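Local coordinates for fatty acid-binding protein TM_1468 (PDB 1MGP) that binds long-chain fatty acids such as palmitate and may take part in lipid transport or fatty acid metabolism, at residues K27-V32 against D47-P52; P137-D142 against T166-L171; L255-V260 against F304-L309. All blocks are in the same frame, centred on the assembly; numbering follows the deposited sequence.

Interaction 1. Residues K27-V32 against D47-P52; sequences KVKILV and DIDSIP
Lys29 reaches across to Asp47, its NZ 2.6 Å from OD1 in a salt bridge that meets the carboxylate from above its plane, 38° out. With CG anti to the backbone N (chi1 -179°) and a bend at chi2, the lysine chain is carried over the neighbouring strand, where its CE also rests 3.5 Å from Asp49 CB. Asp47 OD2 is hydrogen-bonded to Tyr108 OH, so both oxygens have partners. Asp49 OD2 is hydrogen-bonded to Tyr103 OH and salt-bridged to Arg99 NH1 of helix 93-105, while OD1 accepts a weak bond from Ser50 N. Were alanine to replace Lys29, Asp47 OD1 would probably lose its charged mate and Asp49 CB the methylene packed on it. Between the strands, Asp49 N gives to Ile30 O (2.9 Å), Val32 N to Asp49 O (3.0 Å) and Ile51 N to Val32 O (3.0 Å), and the carbonyls Val28 O and Asp47 O both accept from Arg158 NH2. Ile30, Ile48 and Val32 share the face turned to helix 151-162; on the other, Leu31 CD1 lies 3.9 Å from Ile51 CB. Parallel strands joined through helix 42-45 make a beta-alpha-beta unit, here in a mixed sheet of the DegV fold.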
ATOM      1  N   LYS A  27      12.920  -5.989  20.672  1.00 22.13           N
ATOM      2  CA  LYS A  27      12.178  -4.821  20.215  1.00 21.24           C
ATOM      3  C   LYS A  27      12.324  -4.736  18.701  1.00 17.86           C
ATOM      4  O   LYS A  27      13.426  -4.534  18.191  1.00 16.10           O
ATOM      5  CB  LYS A  27      12.736  -3.552  20.860  1.00 23.57           C
ATOM      6  CG  LYS A  27      12.430  -3.417  22.345  1.00 30.81           C
ATOM      7  CD  LYS A  27      10.939  -3.206  22.584  1.00 34.89           C
ATOM      8  CE  LYS A  27      10.643  -2.935  24.056  1.00 38.27           C
ATOM      9  NZ  LYS A  27      11.084  -4.055  24.937  1.00 40.16           N
ATOM     10  N   VAL A  28      11.215  -4.896  17.986  1.00 15.02           N
ATOM     11  CA  VAL A  28      11.242  -4.845  16.528  1.00 11.56           C
ATOM     12  C   VAL A  28      10.477  -3.650  15.970  1.00 12.36           C
ATOM     13  O   VAL A  28       9.299  -3.463  16.271  1.00 14.07           O
ATOM     14  CB  VAL A  28      10.635  -6.133  15.910  1.00 12.12           C
ATOM     15  CG1 VAL A  28      10.617  -6.022  14.388  1.00 13.61           C
ATOM     16  CG2 VAL A  28      11.441  -7.354  16.334  1.00  9.94           C
ATOM     17  N   LYS A  29      11.154  -2.834  15.168  1.00 10.00           N
ATOM     18  CA  LYS A  29      10.503  -1.688  14.540  1.00  9.79           C
ATOM     19  C   LYS A  29      10.032  -2.157  13.171  1.00 11.04           C
ATOM     20  O   LYS A  29      10.745  -2.893  12.486  1.00 12.00           O
ATOM     21  CB  LYS A  29      11.483  -0.531  14.340  1.00  9.22           C
ATOM     22  CG  LYS A  29      10.852   0.709  13.696  1.00  9.02           C
ATOM     23  CD  LYS A  29       9.892   1.407  14.662  1.00  9.73           C
ATOM     24  CE  LYS A  29       9.247   2.641  14.025  1.00 13.40           C
ATOM     25  NZ  LYS A  29       8.412   3.394  15.011  1.00 14.37           N
ATOM     26  N   ILE A  30       8.828  -1.759  12.781  1.00 10.10           N
ATOM     27  CA  ILE A  30       8.319  -2.120  11.466  1.00 10.33           C
ATOM     28  C   ILE A  30       8.293  -0.855  10.616  1.00  9.98           C
ATOM     29  O   ILE A  30       7.831   0.199  11.063  1.00 10.62           O
ATOM     30  CB  ILE A  30       6.895  -2.712  11.531  1.00 11.29           C
ATOM     31  CG1 ILE A  30       6.921  -4.044  12.286  1.00 12.62           C
ATOM     32  CG2 ILE A  30       6.355  -2.927  10.115  1.00 10.16           C
ATOM     33  CD1 ILE A  30       5.557  -4.683  12.462  1.00 14.62           C
ATOM     34  N   LEU A  31       8.812  -0.963   9.398  1.00 10.74           N
ATOM     35  CA  LEU A  31       8.847   0.163   8.471  1.00  8.24           C
ATOM     36  C   LEU A  31       8.276  -0.232   7.113  1.00  8.49           C
ATOM     37  O   LEU A  31       8.654  -1.257   6.546  1.00  6.83           O
ATOM     38  CB  LEU A  31      10.292   0.648   8.275  1.00  7.51           C
ATOM     39  CG  LEU A  31      10.562   1.725   7.210  1.00  7.84           C
ATOM     40  CD1 LEU A  31       9.995   3.067   7.668  1.00  7.15           C
ATOM     41  CD2 LEU A  31      12.069   1.849   6.967  1.00  4.63           C
ATOM     42  N   VAL A  32       7.352   0.577   6.606  1.00  8.97           N
ATOM     43  CA  VAL A  32       6.769   0.357   5.285  1.00  9.18           C
ATOM     44  C   VAL A  32       7.130   1.632   4.547  1.00  9.71           C
ATOM     45  O   VAL A  32       7.600   2.586   5.165  1.00  9.78           O
ATOM     46  CB  VAL A  32       5.228   0.226   5.332  1.00  7.64           C
ATOM     47  CG1 VAL A  32       4.843  -0.990   6.154  1.00 10.71           C
ATOM     48  CG2 VAL A  32       4.602   1.489   5.916  1.00  9.38           C
ATOM     49  N   ASP A  47       3.111   0.520  15.940  1.00 14.20           N
ATOM     50  CA  ASP A  47       4.492   0.975  15.844  1.00 14.79           C
ATOM     51  C   ASP A  47       5.029   0.695  14.443  1.00 15.80           C
ATOM     52  O   ASP A  47       6.020  -0.023  14.259  1.00 15.74           O
ATOM     53  CB  ASP A  47       5.361   0.285  16.899  1.00 17.12           C
ATOM     54  CG  ASP A  47       6.751   0.883  16.983  1.00 18.57           C
ATOM     55  OD1 ASP A  47       6.889   2.100  16.735  1.00 19.33           O
ATOM     56  OD2 ASP A  47       7.704   0.147  17.312  1.00 20.78           O
ATOM     57  N   ILE A  48       4.347   1.268  13.457  1.00 14.40           N
ATOM     58  CA  ILE A  48       4.718   1.124  12.057  1.00 13.34           C
ATOM     59  C   ILE A  48       5.112   2.502  11.533  1.00 14.21           C
ATOM     60  O   ILE A  48       4.294   3.419  11.517  1.00 16.54           O
ATOM     61  CB  ILE A  48       3.530   0.600  11.219  1.00 12.88           C
ATOM     62  CG1 ILE A  48       3.170  -0.821  11.654  1.00 14.28           C
ATOM     63  CG2 ILE A  48       3.879   0.642   9.737  1.00 12.92           C
ATOM     64  CD1 ILE A  48       1.927  -1.385  10.972  1.00 10.72           C
ATOM     65  N   ASP A  49       6.363   2.649  11.115  1.00 14.30           N
ATOM     66  CA  ASP A  49       6.837   3.921  10.585  1.00 13.63           C
ATOM     67  C   ASP A  49       6.707   3.883   9.061  1.00 12.46           C
ATOM     68  O   ASP A  49       6.601   2.809   8.469  1.00 11.83           O
ATOM     69  CB  ASP A  49       8.293   4.154  11.011  1.00 16.50           C
ATOM     70  CG  ASP A  49       8.786   5.555  10.691  1.00 21.22           C
ATOM     71  OD1 ASP A  49       7.946   6.465  10.520  1.00 23.95           O
ATOM     72  OD2 ASP A  49      10.019   5.749  10.626  1.00 23.24           O
ATOM     73  N   SER A  50       6.705   5.053   8.431  1.00 11.45           N
ATOM     74  CA  SER A  50       6.567   5.136   6.982  1.00 12.45           C
ATOM     75  C   SER A  50       7.681   5.987   6.384  1.00 10.84           C
ATOM     76  O   SER A  50       7.880   7.122   6.804  1.00 11.79           O
ATOM     77  CB  SER A  50       5.197   5.739   6.633  1.00 13.23           C
ATOM     78  OG  SER A  50       4.983   5.782   5.233  1.00 17.60           O
ATOM     79  N   ILE A  51       8.419   5.434   5.419  1.00 10.83           N
ATOM     80  CA  ILE A  51       9.499   6.180   4.776  1.00  8.82           C
ATOM     81  C   ILE A  51       8.994   6.768   3.459  1.00  9.23           C
ATOM     82  O   ILE A  51       8.505   6.057   2.574  1.00  8.79           O
ATOM     83  CB  ILE A  51      10.756   5.290   4.536  1.00 10.94           C
ATOM     84  CG1 ILE A  51      11.883   6.142   3.936  1.00 10.46           C
ATOM     85  CG2 ILE A  51      10.410   4.096   3.643  1.00  8.89           C
ATOM     86  CD1 ILE A  51      13.208   5.404   3.798  1.00  9.82           C
ATOM     87  N   PRO A  52       9.089   8.095   3.322  1.00  8.68           N
ATOM     88  CA  PRO A  52       8.632   8.791   2.121  1.00  8.81           C
ATOM     89  C   PRO A  52       9.380   8.503   0.832  1.00 10.27           C
ATOM     90  O   PRO A  52      10.614   8.416   0.817  1.00 10.62           O
ATOM     91  CB  PRO A  52       8.772  10.272   2.498  1.00 10.06           C
ATOM     92  CG  PRO A  52       8.735  10.277   3.994  1.00 11.73           C
ATOM     93  CD  PRO A  52       9.548   9.057   4.339  1.00  9.71           C
TER

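Interaction 2. Residues P137-D142 against T166-L171; sequences PVYVVD and TIEEVL
Tyr139 makes most of the contact between strand 138-142 and the start of helix 167-179, and it can be followed outward from the backbone. Its CB points toward the helix, and CG stands anti to the carbonyl carbon (chi1 -65°), which brings the ring under Ile167. From CG onward all six ring carbons lie within 3.9 Å of one methyl, Ile167 CG2. This methyl sits over the centre of one face, 3.6 Å from the ring centroid and 5° off the normal, a CH-pi contact. At the CD2 corner a second methyl, Leu171 CD1, approaches obliquely to 3.7 Å. Farther out, CE2 and CZ still lie beneath the Ile167 methyl, and at the tip OH comes within 3.8 Å of Glu168 OE2, too far for a hydrogen bond. The other branch of Leu171 serves the next helix-facing position: its CD2 lies 3.6 Å from Val141 CG2, the valine and leucine passing alongside one another with their tips reaching in opposite senses. Thr166 and Glu169 cap the helix start with a capping box, Thr166 N giving to Glu169 OE1 (3.0 Å). Helix 167-179 thus packs on the sheet face bearing Tyr139 and Val141, on strand 138-142 beside strand 110-115. With no hydrogen bond joining the segments, the contact rests on methyl groups against a ring and against each other, so its cohesion is apolar and dispersive.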
ATOM      1  N   PRO A 137      20.219  -5.221  12.745  1.00 10.98           N
ATOM      2  CA  PRO A 137      19.728  -6.241  11.815  1.00 10.78           C
ATOM      3  C   PRO A 137      18.485  -5.694  11.113  1.00 10.02           C
ATOM      4  O   PRO A 137      17.583  -5.158  11.757  1.00  8.23           O
ATOM      5  CB  PRO A 137      19.402  -7.421  12.733  1.00 10.23           C
ATOM      6  CG  PRO A 137      20.428  -7.280  13.826  1.00 10.94           C
ATOM      7  CD  PRO A 137      20.396  -5.785  14.097  1.00 11.15           C
ATOM      8  N   VAL A 138      18.451  -5.823   9.794  1.00 10.19           N
ATOM      9  CA  VAL A 138      17.326  -5.340   9.013  1.00 10.87           C
ATOM     10  C   VAL A 138      16.836  -6.430   8.067  1.00 12.92           C
ATOM     11  O   VAL A 138      17.607  -6.961   7.269  1.00 14.46           O
ATOM     12  CB  VAL A 138      17.716  -4.105   8.169  1.00 11.37           C
ATOM     13  CG1 VAL A 138      16.531  -3.656   7.329  1.00 11.68           C
ATOM     14  CG2 VAL A 138      18.185  -2.970   9.075  1.00  9.41           C
ATOM     15  N   TYR A 139      15.558  -6.773   8.173  1.00 11.71           N
ATOM     16  CA  TYR A 139      14.968  -7.776   7.294  1.00 12.12           C
ATOM     17  C   TYR A 139      14.019  -7.053   6.353  1.00 11.85           C
ATOM     18  O   TYR A 139      13.118  -6.340   6.800  1.00 12.50           O
ATOM     19  CB  TYR A 139      14.193  -8.822   8.094  1.00 11.16           C
ATOM     20  CG  TYR A 139      15.056  -9.654   9.010  1.00 13.52           C
ATOM     21  CD1 TYR A 139      15.508  -9.148  10.231  1.00 11.78           C
ATOM     22  CD2 TYR A 139      15.420 -10.953   8.658  1.00 12.70           C
ATOM     23  CE1 TYR A 139      16.300  -9.925  11.085  1.00 12.83           C
ATOM     24  CE2 TYR A 139      16.211 -11.736   9.501  1.00 14.11           C
ATOM     25  CZ  TYR A 139      16.644 -11.217  10.711  1.00 14.80           C
ATOM     26  OH  TYR A 139      17.405 -11.999  11.550  1.00 18.90           O
ATOM     27  N   VAL A 140      14.226  -7.224   5.052  1.00 11.79           N
ATOM     28  CA  VAL A 140      13.379  -6.563   4.064  1.00 10.83           C
ATOM     29  C   VAL A 140      12.521  -7.579   3.322  1.00 12.51           C
ATOM     30  O   VAL A 140      13.022  -8.565   2.774  1.00 11.85           O
ATOM     31  CB  VAL A 140      14.219  -5.770   3.038  1.00 10.37           C
ATOM     32  CG1 VAL A 140      13.294  -4.999   2.099  1.00  7.78           C
ATOM     33  CG2 VAL A 140      15.155  -4.812   3.757  1.00  8.56           C
ATOM     34  N   VAL A 141      11.219  -7.323   3.321  1.00 12.48           N
ATOM     35  CA  VAL A 141      10.255  -8.194   2.675  1.00 12.52           C
ATOM     36  C   VAL A 141       9.685  -7.541   1.430  1.00 12.70           C
ATOM     37  O   VAL A 141       9.148  -6.435   1.495  1.00 10.16           O
ATOM     38  CB  VAL A 141       9.074  -8.511   3.621  1.00 15.40           C
ATOM     39  CG1 VAL A 141       8.080  -9.442   2.922  1.00 16.80           C
ATOM     40  CG2 VAL A 141       9.591  -9.137   4.917  1.00 15.40           C
ATOM     41  N   ASP A 142       9.821  -8.218   0.294  1.00 12.00           N
ATOM     42  CA  ASP A 142       9.267  -7.724  -0.961  1.00 11.63           C
ATOM     43  C   ASP A 142       7.825  -8.216  -0.927  1.00 11.17           C
ATOM     44  O   ASP A 142       7.553  -9.382  -1.212  1.00 11.78           O
ATOM     45  CB  ASP A 142      10.019  -8.340  -2.146  1.00 12.68           C
ATOM     46  CG  ASP A 142       9.422  -7.951  -3.487  1.00 13.86           C
ATOM     47  OD1 ASP A 142       8.533  -7.074  -3.523  1.00 15.33           O
ATOM     48  OD2 ASP A 142       9.847  -8.520  -4.512  1.00 15.46           O
ATOM     49  N   THR A 166       9.157 -15.168  16.727  1.00 26.74           N
ATOM     50  CA  THR A 166      10.476 -14.690  16.329  1.00 27.16           C
ATOM     51  C   THR A 166      10.411 -14.192  14.886  1.00 26.24           C
ATOM     52  O   THR A 166       9.488 -14.538  14.149  1.00 25.73           O
ATOM     53  CB  THR A 166      11.525 -15.817  16.403  1.00 27.86           C
ATOM     54  OG1 THR A 166      11.225 -16.811  15.419  1.00 27.04           O
ATOM     55  CG2 THR A 166      11.521 -16.466  17.780  1.00 29.80           C
ATOM     56  N   ILE A 167      11.390 -13.388  14.483  1.00 25.72           N
ATOM     57  CA  ILE A 167      11.429 -12.862  13.122  1.00 25.32           C
ATOM     58  C   ILE A 167      11.365 -13.987  12.099  1.00 25.33           C
ATOM     59  O   ILE A 167      10.632 -13.898  11.114  1.00 23.61           O
ATOM     60  CB  ILE A 167      12.718 -12.039  12.864  1.00 25.28           C
ATOM     61  CG1 ILE A 167      12.556 -10.629  13.427  1.00 25.36           C
ATOM     62  CG2 ILE A 167      13.008 -11.965  11.364  1.00 25.25           C
ATOM     63  CD1 ILE A 167      11.446  -9.821  12.752  1.00 23.68           C
ATOM     64  N   GLU A 168      12.143 -15.039  12.339  1.00 25.59           N
ATOM     65  CA  GLU A 168      12.195 -16.189  11.445  1.00 25.88           C
ATOM     66  C   GLU A 168      10.815 -16.815  11.259  1.00 24.99           C
ATOM     67  O   GLU A 168      10.446 -17.201  10.152  1.00 24.12           O
ATOM     68  CB  GLU A 168      13.153 -17.254  11.996  1.00 28.97           C
ATOM     69  CG  GLU A 168      14.590 -16.792  12.238  1.00 33.68           C
ATOM     70  CD  GLU A 168      14.718 -15.781  13.370  1.00 35.79           C
ATOM     71  OE1 GLU A 168      14.053 -15.959  14.414  1.00 38.18           O
ATOM     72  OE2 GLU A 168      15.497 -14.815  13.219  1.00 37.87           O
ATOM     73  N   GLU A 169      10.062 -16.916  12.350  1.00 25.21           N
ATOM     74  CA  GLU A 169       8.729 -17.505  12.307  1.00 25.31           C
ATOM     75  C   GLU A 169       7.765 -16.572  11.587  1.00 24.74           C
ATOM     76  O   GLU A 169       6.918 -17.020  10.815  1.00 24.09           O
ATOM     77  CB  GLU A 169       8.234 -17.789  13.728  1.00 27.70           C
ATOM     78  CG  GLU A 169       9.197 -18.647  14.539  1.00 31.97           C
ATOM     79  CD  GLU A 169       8.689 -18.963  15.932  1.00 34.74           C
ATOM     80  OE1 GLU A 169       8.249 -18.028  16.639  1.00 35.01           O
ATOM     81  OE2 GLU A 169       8.739 -20.148  16.326  1.00 38.27           O
ATOM     82  N   VAL A 170       7.898 -15.272  11.840  1.00 23.48           N
ATOM     83  CA  VAL A 170       7.042 -14.284  11.193  1.00 22.02           C
ATOM     84  C   VAL A 170       7.254 -14.341   9.686  1.00 20.98           C
ATOM     85  O   VAL A 170       6.296 -14.442   8.922  1.00 20.78           O
ATOM     86  CB  VAL A 170       7.351 -12.855  11.696  1.00 22.44           C
ATOM     87  CG1 VAL A 170       6.612 -11.820  10.843  1.00 22.47           C
ATOM     88  CG2 VAL A 170       6.928 -12.725  13.146  1.00 22.27           C
ATOM     89  N   LEU A 171       8.510 -14.289   9.259  1.00 20.23           N
ATOM     90  CA  LEU A 171       8.824 -14.342   7.838  1.00 20.63           C
ATOM     91  C   LEU A 171       8.317 -15.637   7.206  1.00 22.01           C
ATOM     92  O   LEU A 171       7.929 -15.662   6.034  1.00 21.40           O
ATOM     93  CB  LEU A 171      10.334 -14.212   7.627  1.00 23.20           C
ATOM     94  CG  LEU A 171      10.957 -12.882   8.057  1.00 22.93           C
ATOM     95  CD1 LEU A 171      12.441 -12.890   7.742  1.00 24.64           C
ATOM     96  CD2 LEU A 171      10.268 -11.735   7.338  1.00 22.48           C
TER

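Interaction 3. Residues L255-V260 against F304-L309; sequences LRVIGV and FGIEVL. With PLM (palmitic acid), chain B.
Strands 255-260 and 304-308 run antiparallel at 172°, and the hydrogen-bonded pairs Arg256-Glu307 and Ile258-Gly305 each close with two backbone bonds, the shortest being Gly305 N to Ile258 O at 2.8 Å. On one face Leu255, Val257, Phe304, Ile306 and Val308 gather. Val257 and Ile306 run alongside each other, and Val257 CG1 is pressed to 3.4 Å from Ile306 CD1, a close carbon-carbon approach. The same CD1 lies over one face of the Phe304 ring, 3.7 Å above its plane and offset toward the rim, so this methyl is wedged between valine and ring. Leu255 CD2 bridges Ile306 CG2 (3.8 Å) and Val308 CG2 (3.9 Å). On the opposite face Glu307 CG stands anti to the backbone N (chi1 172°) and the extended chain lays the carboxylate alongside Arg256, carboxylate and guanidinium planes 55° apart. Their NH1-OE2 salt bridge is doubtful, the place of OE2 being uncertain, but each residue has a further partner: Arg256 NH2 with Glu159, Glu307 OE1 with Arg177. Leu309 crosses the arginine chain at about a right angle, its CD1 3.5 Å from Arg256 CG. At the other end of the pair the palmitate tail arrives, its CG 3.5 Å from Phe304 O and its CE 4.0 Å from Val260 CG2. In the mixed sheet strand 254-261 lies between 302-308 and 280-288; helix 265-275 packs on the Val257 and Phe304 face, and helix 151-162 on the face of Arg256, Ile258 and Glu307.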
ATOM      1  N   LEU A 255     -12.835 -11.584   6.640  1.00 17.42           N
ATOM      2  CA  LEU A 255     -11.804 -10.671   6.156  1.00 16.20           C
ATOM      3  C   LEU A 255     -11.497  -9.495   7.073  1.00 16.22           C
ATOM      4  O   LEU A 255     -12.223  -9.202   8.019  1.00 15.47           O
ATOM      5  CB  LEU A 255     -12.227 -10.070   4.809  1.00 16.19           C
ATOM      6  CG  LEU A 255     -12.830 -10.899   3.672  1.00 14.15           C
ATOM      7  CD1 LEU A 255     -13.426  -9.954   2.628  1.00 15.07           C
ATOM      8  CD2 LEU A 255     -11.769 -11.781   3.045  1.00 15.69           C
ATOM      9  N   ARG A 256     -10.400  -8.823   6.742  1.00 16.29           N
ATOM     10  CA  ARG A 256      -9.955  -7.609   7.406  1.00 15.79           C
ATOM     11  C   ARG A 256      -9.663  -6.752   6.186  1.00 14.87           C
ATOM     12  O   ARG A 256      -9.039  -7.218   5.226  1.00 13.37           O
ATOM     13  CB  ARG A 256      -8.685  -7.850   8.213  1.00 18.64           C
ATOM     14  CG  ARG A 256      -8.893  -8.770   9.391  1.00 19.45           C
ATOM     15  CD  ARG A 256      -7.564  -9.217   9.942  1.00 21.59           C
ATOM     16  NE  ARG A 256      -7.223  -8.510  11.162  1.00 20.45           N
ATOM     17  CZ  ARG A 256      -6.033  -8.564  11.746  1.00 20.08           C
ATOM     18  NH1 ARG A 256      -5.054  -9.290  11.215  1.00 16.98           N
ATOM     19  NH2 ARG A 256      -5.830  -7.897  12.869  1.00 21.45           N
ATOM     20  N   VAL A 257     -10.122  -5.511   6.192  1.00 15.06           N
ATOM     21  CA  VAL A 257      -9.909  -4.687   5.019  1.00 13.62           C
ATOM     22  C   VAL A 257      -9.434  -3.272   5.271  1.00 12.85           C
ATOM     23  O   VAL A 257      -9.666  -2.691   6.330  1.00 13.82           O
ATOM     24  CB  VAL A 257     -11.208  -4.584   4.177  1.00 15.89           C
ATOM     25  CG1 VAL A 257     -11.764  -5.971   3.886  1.00 17.45           C
ATOM     26  CG2 VAL A 257     -12.241  -3.757   4.917  1.00 17.80           C
ATOM     27  N   ILE A 258      -8.753  -2.734   4.269  1.00 11.05           N
ATOM     28  CA  ILE A 258      -8.294  -1.360   4.292  1.00  9.74           C
ATOM     29  C   ILE A 258      -8.809  -0.790   2.978  1.00  8.94           C
ATOM     30  O   ILE A 258      -8.324  -1.151   1.910  1.00 11.21           O
ATOM     31  CB  ILE A 258      -6.753  -1.234   4.311  1.00  9.72           C
ATOM     32  CG1 ILE A 258      -6.205  -1.692   5.666  1.00  9.83           C
ATOM     33  CG2 ILE A 258      -6.349   0.225   4.046  1.00  9.58           C
ATOM     34  CD1 ILE A 258      -4.703  -1.583   5.781  1.00 11.33           C
ATOM     35  N   GLY A 259      -9.816   0.069   3.055  1.00  9.13           N
ATOM     36  CA  GLY A 259     -10.343   0.679   1.850  1.00  7.96           C
ATOM     37  C   GLY A 259      -9.465   1.874   1.531  1.00  8.48           C
ATOM     38  O   GLY A 259      -9.118   2.647   2.427  1.00  8.58           O
ATOM     39  N   VAL A 260      -9.076   2.022   0.270  1.00  8.13           N
ATOM     40  CA  VAL A 260      -8.239   3.150  -0.110  1.00  9.05           C
ATOM     41  C   VAL A 260      -8.918   3.962  -1.194  1.00 10.25           C
ATOM     42  O   VAL A 260      -9.761   3.447  -1.937  1.00 10.55           O
ATOM     43  CB  VAL A 260      -6.830   2.689  -0.594  1.00  7.75           C
ATOM     44  CG1 VAL A 260      -6.091   2.011   0.562  1.00  6.83           C
ATOM     45  CG2 VAL A 260      -6.951   1.731  -1.772  1.00  7.25           C
ATOM     46  N   PHE A 304      -9.433  -1.647  -2.457  1.00 10.02           N
ATOM     47  CA  PHE A 304      -9.173  -2.129  -1.112  1.00  9.91           C
ATOM     48  C   PHE A 304      -8.056  -3.141  -0.999  1.00 10.89           C
ATOM     49  O   PHE A 304      -7.755  -3.879  -1.941  1.00 10.67           O
ATOM     50  CB  PHE A 304     -10.444  -2.701  -0.439  1.00 10.81           C
ATOM     51  CG  PHE A 304     -11.288  -3.604  -1.321  1.00 12.14           C
ATOM     52  CD1 PHE A 304     -10.740  -4.308  -2.390  1.00 12.86           C
ATOM     53  CD2 PHE A 304     -12.647  -3.773  -1.039  1.00 12.19           C
ATOM     54  CE1 PHE A 304     -11.533  -5.166  -3.170  1.00 13.66           C
ATOM     55  CE2 PHE A 304     -13.448  -4.628  -1.812  1.00 13.71           C
ATOM     56  CZ  PHE A 304     -12.888  -5.326  -2.879  1.00 13.18           C
ATOM     57  N   GLY A 305      -7.412  -3.123   0.162  1.00 11.87           N
ATOM     58  CA  GLY A 305      -6.368  -4.078   0.457  1.00 10.94           C
ATOM     59  C   GLY A 305      -7.200  -5.097   1.200  1.00 11.76           C
ATOM     60  O   GLY A 305      -7.980  -4.718   2.069  1.00 11.58           O
ATOM     61  N   ILE A 306      -7.074  -6.371   0.856  1.00 13.18           N
ATOM     62  CA  ILE A 306      -7.875  -7.399   1.508  1.00 11.67           C
ATOM     63  C   ILE A 306      -7.031  -8.479   2.162  1.00 11.88           C
ATOM     64  O   ILE A 306      -6.115  -9.009   1.539  1.00 10.57           O
ATOM     65  CB  ILE A 306      -8.803  -8.131   0.489  1.00 14.12           C
ATOM     66  CG1 ILE A 306      -9.779  -7.148  -0.170  1.00 13.48           C
ATOM     67  CG2 ILE A 306      -9.563  -9.264   1.195  1.00 14.36           C
ATOM     68  CD1 ILE A 306     -10.900  -6.677   0.724  1.00 16.29           C
ATOM     69  N   GLU A 307      -7.340  -8.795   3.418  1.00 11.12           N
ATOM     70  CA  GLU A 307      -6.659  -9.880   4.109  1.00 12.77           C
ATOM     71  C   GLU A 307      -7.707 -10.961   4.321  1.00 12.67           C
ATOM     72  O   GLU A 307      -8.741 -10.719   4.944  1.00 14.08           O
ATOM     73  CB  GLU A 307      -6.129  -9.485   5.489  1.00 12.55           C
ATOM     74  CG  GLU A 307      -5.613 -10.726   6.231  1.00 15.59           C
ATOM     75  CD  GLU A 307      -5.241 -10.488   7.682  1.00 16.35           C
ATOM     76  OE1 GLU A 307      -4.848 -11.468   8.349  1.00 19.00           O
ATOM     77  OE2 GLU A 307      -5.334  -9.338   8.158  1.00 19.94           O
ATOM     78  N   VAL A 308      -7.448 -12.150   3.803  1.00 12.79           N
ATOM     79  CA  VAL A 308      -8.390 -13.235   3.990  1.00 13.99           C
ATOM     80  C   VAL A 308      -7.988 -13.954   5.271  1.00 13.60           C
ATOM     81  O   VAL A 308      -6.909 -14.551   5.342  1.00 12.41           O
ATOM     82  CB  VAL A 308      -8.341 -14.219   2.813  1.00 14.05           C
ATOM     83  CG1 VAL A 308      -9.362 -15.328   3.017  1.00 15.97           C
ATOM     84  CG2 VAL A 308      -8.600 -13.474   1.514  1.00 13.69           C
ATOM     85  N   LEU A 309      -8.835 -13.866   6.292  1.00 13.65           N
ATOM     86  CA  LEU A 309      -8.553 -14.533   7.556  1.00 16.44           C
ATOM     87  C   LEU A 309      -8.927 -16.001   7.451  1.00 18.41           C
ATOM     88  O   LEU A 309     -10.039 -16.289   6.958  1.00 21.37           O
ATOM     89  CB  LEU A 309      -9.346 -13.897   8.696  1.00 16.88           C
ATOM     90  CG  LEU A 309      -8.898 -12.512   9.151  1.00 18.59           C
ATOM     91  CD1 LEU A 309      -9.861 -11.989  10.194  1.00 17.79           C
ATOM     92  CD2 LEU A 309      -7.485 -12.594   9.712  1.00 20.15           C
TER
HETATM   93  C1  PLM B 314       8.883   4.696  -7.658  1.00 18.81           C
HETATM   94  O1  PLM B 314       9.820   3.912  -7.410  1.00 16.31           O
HETATM   95  O2  PLM B 314       9.043   5.758  -8.296  1.00 18.02           O
HETATM   96  C2  PLM B 314       7.485   4.340  -7.158  1.00 18.15           C
HETATM   97  C3  PLM B 314       6.609   3.669  -8.216  1.00 18.01           C
HETATM   98  C4  PLM B 314       5.238   3.357  -7.638  1.00 19.90           C
HETATM   99  C5  PLM B 314       4.335   2.688  -8.652  1.00 19.96           C
HETATM  100  C6  PLM B 314       2.904   2.621  -8.177  1.00 20.33           C
HETATM  101  C7  PLM B 314       2.001   1.980  -9.217  1.00 21.79           C
HETATM  102  C8  PLM B 314       0.541   2.138  -8.838  1.00 22.81           C
HETATM  103  C9  PLM B 314       0.032   0.921  -8.081  1.00 22.06           C
HETATM  104  CA  PLM B 314      -1.231   1.248  -7.314  1.00 21.04           C
HETATM  105  CB  PLM B 314      -1.795   0.018  -6.638  1.00 20.05           C
HETATM  106  CC  PLM B 314      -3.054   0.376  -5.869  1.00 19.07           C
HETATM  107  CD  PLM B 314      -3.654  -0.842  -5.169  1.00 18.58           C
HETATM  108  CE  PLM B 314      -4.922  -0.454  -4.391  1.00 20.07           C
HETATM  109  CF  PLM B 314      -5.540  -1.637  -3.644  1.00 20.30           C
HETATM  110  CG  PLM B 314      -4.992  -1.767  -2.226  1.00 23.66           C

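Overall arrangement
Interactions 1 and 2 both reach the same sheet and touch: Val28 CG1 lies 4.2 Å from Ile167 CD1, with the two centres about 13 Å apart. Strand 110-115 joins them, pairing with 28-33 and with 138-142. Interaction 3 lies in the second sheet, its centre about 20 Å from that of interaction 1 and about 22 Å from that of interaction 2. Helix 151-162 runs between, touching interaction 1, Val170 of 166-171 and interaction 3. Palmitate links the two sheets: Ser121 and Thr88 are hydrogen-bonded to it, and the side chain of Ile51 is about 10 Å from that of Ser121 and about 11 Å from the palmitate, whose tail ends against interaction 3.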